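Local coordinates for protein diaminopimelate decarboxylase (Aquifex aeolicus, PDB 2P3E) that probably catalyses the pyridoxal 5'-phosphate-dependent decarboxylation of meso-diaminopimelate to L-lysine, the last step of lysine biosynthesis, as a homodimer, at residues 387-392 / 411-416. Numbering follows the deposited sequence.
Sequences MRPRAA and DYIVEP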
loop_
_atom_site.group_PDB
_atom_site.type_symbol
_atom_site.label_atom_id
_atom_site.label_comp_id
_atom_site.label_asym_id
_atom_site.label_seq_id
_atom_site.Cartn_x
_atom_site.Cartn_y
_atom_site.Cartn_z
ATOM N N MET B 387 -11.252 -2.420 2.500
ATOM C CA MET B 387 -12.320 -2.145 1.527
ATOM C C MET B 387 -12.659 -0.650 1.488
ATOM O O MET B 387 -13.826 -0.270 1.379
ATOM C CB MET B 387 -13.568 -3.008 1.823
ATOM C CG MET B 387 -13.542 -4.387 1.196
ATOM S SD MET B 387 -13.588 -4.342 -0.626
ATOM C CE MET B 387 -15.220 -3.632 -0.889
ATOM N N ARG B 388 -11.630 0.194 1.565
ATOM C CA ARG B 388 -11.819 1.629 1.540
ATOM C C ARG B 388 -11.567 2.187 0.146
ATOM O O ARG B 388 -10.454 2.084 -0.363
ATOM C CB ARG B 388 -10.900 2.320 2.568
ATOM C CG ARG B 388 -11.167 1.851 4.002
ATOM C CD ARG B 388 -10.621 2.801 5.072
ATOM N NE ARG B 388 -11.576 3.883 5.339
ATOM C CZ ARG B 388 -12.634 3.834 6.169
ATOM N NH1 ARG B 388 -12.922 2.762 6.921
ATOM N NH2 ARG B 388 -13.416 4.915 6.261
ATOM N N PRO B 389 -12.610 2.771 -0.487
ATOM C CA PRO B 389 -12.383 3.399 -1.790
ATOM C C PRO B 389 -11.403 4.561 -1.646
ATOM O O PRO B 389 -11.389 5.253 -0.609
ATOM C CB PRO B 389 -13.762 3.936 -2.186
ATOM C CG PRO B 389 -14.745 3.147 -1.371
ATOM C CD PRO B 389 -14.018 2.849 -0.065
ATOM N N ARG B 390 -10.589 4.754 -2.674
ATOM C CA ARG B 390 -9.590 5.813 -2.659
ATOM C C ARG B 390 -10.199 7.191 -2.935
ATOM O O ARG B 390 -11.332 7.314 -3.422
ATOM C CB ARG B 390 -8.439 5.511 -3.625
ATOM C CG ARG B 390 -7.655 4.241 -3.237
ATOM C CD ARG B 390 -6.503 3.946 -4.184
ATOM N NE ARG B 390 -6.975 3.547 -5.521
ATOM C CZ ARG B 390 -6.267 2.817 -6.378
ATOM N NH1 ARG B 390 -5.048 2.398 -6.043
ATOM N NH2 ARG B 390 -6.772 2.503 -7.572
ATOM N N ALA B 391 -9.427 8.213 -2.587
ATOM C CA ALA B 391 -9.880 9.596 -2.566
ATOM C C ALA B 391 -10.128 10.141 -3.962
ATOM O O ALA B 391 -9.500 9.693 -4.932
ATOM C CB ALA B 391 -8.820 10.451 -1.878
ATOM N N ALA B 392 -11.007 11.150 -4.047
ATOM C CA ALA B 392 -11.095 11.986 -5.255
ATOM C C ALA B 392 -9.804 12.823 -5.350
ATOM O O ALA B 392 -9.148 13.080 -4.336
ATOM C CB ALA B 392 -12.318 12.907 -5.199
ATOM N N ASP B 411 -17.978 -0.942 -5.590
ATOM C CA ASP B 411 -18.062 -1.748 -6.782
ATOM C C ASP B 411 -16.722 -1.749 -7.523
ATOM O O ASP B 411 -16.310 -2.781 -8.035
ATOM C CB ASP B 411 -19.162 -1.240 -7.720
ATOM C CG ASP B 411 -20.588 -1.670 -7.279
ATOM O OD1 ASP B 411 -20.736 -2.529 -6.374
ATOM O OD2 ASP B 411 -21.545 -1.132 -7.880
ATOM N N TYR B 412 -16.068 -0.587 -7.591
ATOM C CA TYR B 412 -14.768 -0.457 -8.295
ATOM C C TYR B 412 -13.679 -1.370 -7.725
ATOM O O TYR B 412 -12.925 -2.013 -8.475
ATOM C CB TYR B 412 -14.289 1.003 -8.250
ATOM C CG TYR B 412 -12.852 1.195 -8.748
ATOM C CD1 TYR B 412 -12.587 1.340 -10.110
ATOM C CD2 TYR B 412 -11.783 1.224 -7.847
ATOM C CE1 TYR B 412 -11.265 1.526 -10.589
ATOM C CE2 TYR B 412 -10.456 1.394 -8.294
ATOM C CZ TYR B 412 -10.203 1.554 -9.655
ATOM O OH TYR B 412 -8.916 1.726 -10.102
ATOM N N ILE B 413 -13.598 -1.416 -6.400
ATOM C CA ILE B 413 -12.624 -2.267 -5.692
ATOM C C ILE B 413 -12.747 -3.741 -6.124
ATOM O O ILE B 413 -11.739 -4.397 -6.401
ATOM C CB ILE B 413 -12.744 -2.139 -4.146
ATOM C CG1 ILE B 413 -12.577 -0.673 -3.699
ATOM C CG2 ILE B 413 -11.701 -3.036 -3.423
ATOM C CD1 ILE B 413 -12.909 -0.436 -2.208
ATOM N N VAL B 414 -13.978 -4.253 -6.168
ATOM C CA VAL B 414 -14.183 -5.687 -6.439
ATOM C C VAL B 414 -14.648 -6.010 -7.870
ATOM O O VAL B 414 -14.975 -7.161 -8.169
ATOM C CB VAL B 414 -15.136 -6.338 -5.386
ATOM C CG1 VAL B 414 -14.506 -6.247 -3.980
ATOM C CG2 VAL B 414 -16.494 -5.670 -5.397
ATOM N N GLU B 415 -14.667 -5.007 -8.748
ATOM C CA GLU B 415 -15.141 -5.194 -10.132
ATOM C C GLU B 415 -14.492 -6.381 -10.873
ATOM O O GLU B 415 -15.199 -7.135 -11.545
ATOM C CB GLU B 415 -15.058 -3.885 -10.939
ATOM C CG GLU B 415 -15.788 -3.937 -12.320
ATOM C CD GLU B 415 -14.951 -4.532 -13.453
ATOM O OE1 GLU B 415 -13.717 -4.657 -13.295
ATOM O OE2 GLU B 415 -15.528 -4.876 -14.518
ATOM N N PRO B 416 -13.154 -6.566 -10.755
ATOM C CA PRO B 416 -12.517 -7.736 -11.393
ATOM C C PRO B 416 -12.933 -9.110 -10.843
ATOM O O PRO B 416 -12.571 -10.138 -11.434
ATOM C CB PRO B 416 -11.025 -7.485 -11.147
ATOM C CG PRO B 416 -10.944 -5.963 -11.048
ATOM C CD PRO B 416 -12.133 -5.657 -10.196
#
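Met387 and Ile413 bring together the loop that leads into strand 392-397 and the short helix after strand 400-405, so the contact joins the two ends of the beta hairpin formed by 392-397 and 400-405 in the mixed-sheet domain. This domain accompanies the pyridoxal-binding TIM barrel in class-II (fold type III) decarboxylases, and here it lies against the second subunit. The apolar part centres on Ile413, whose two branches take different partners. CG2 lies 3.6 Å from Met387 SD, while CD1 reaches over the loop backbone, 3.7 Å from Pro389 N and equally close to Met387 O. Ile413 CG1 is anti to its carbonyl carbon and CD1 continues outward in an extended chain (chi2 171°), which carries that methyl to the Pro389 ring, 4.1 Å from CD. Bends at chi2 and chi3 fold the thioether of Met387 back toward the helix, where SD also meets Val414 CG1 at 4.0 Å, the two side chains crossing at nearly a right angle. An alanine in place of Met387 would probably leave Ile413 CG2 and Val414 CG1 without their sulfur neighbour and open a gap in this buried corner. Phe68 of the second subunit also packs on Met387. The polar part lies at Arg390 and Tyr412, whose main polar partners are elsewhere: Arg390 NE forms a salt bridge with Glu408, and Tyr412 OH hydrogen-bonds Tyr412 O of the second subunit. The two Tyr412 rings stack across the dimer interface. Within the chain, the guanidinium is tilted 41° from the phenol ring, and Tyr412 OH sits at the guanidinium edge, in the plane of that group, 3.4 Å from Arg390 NH2.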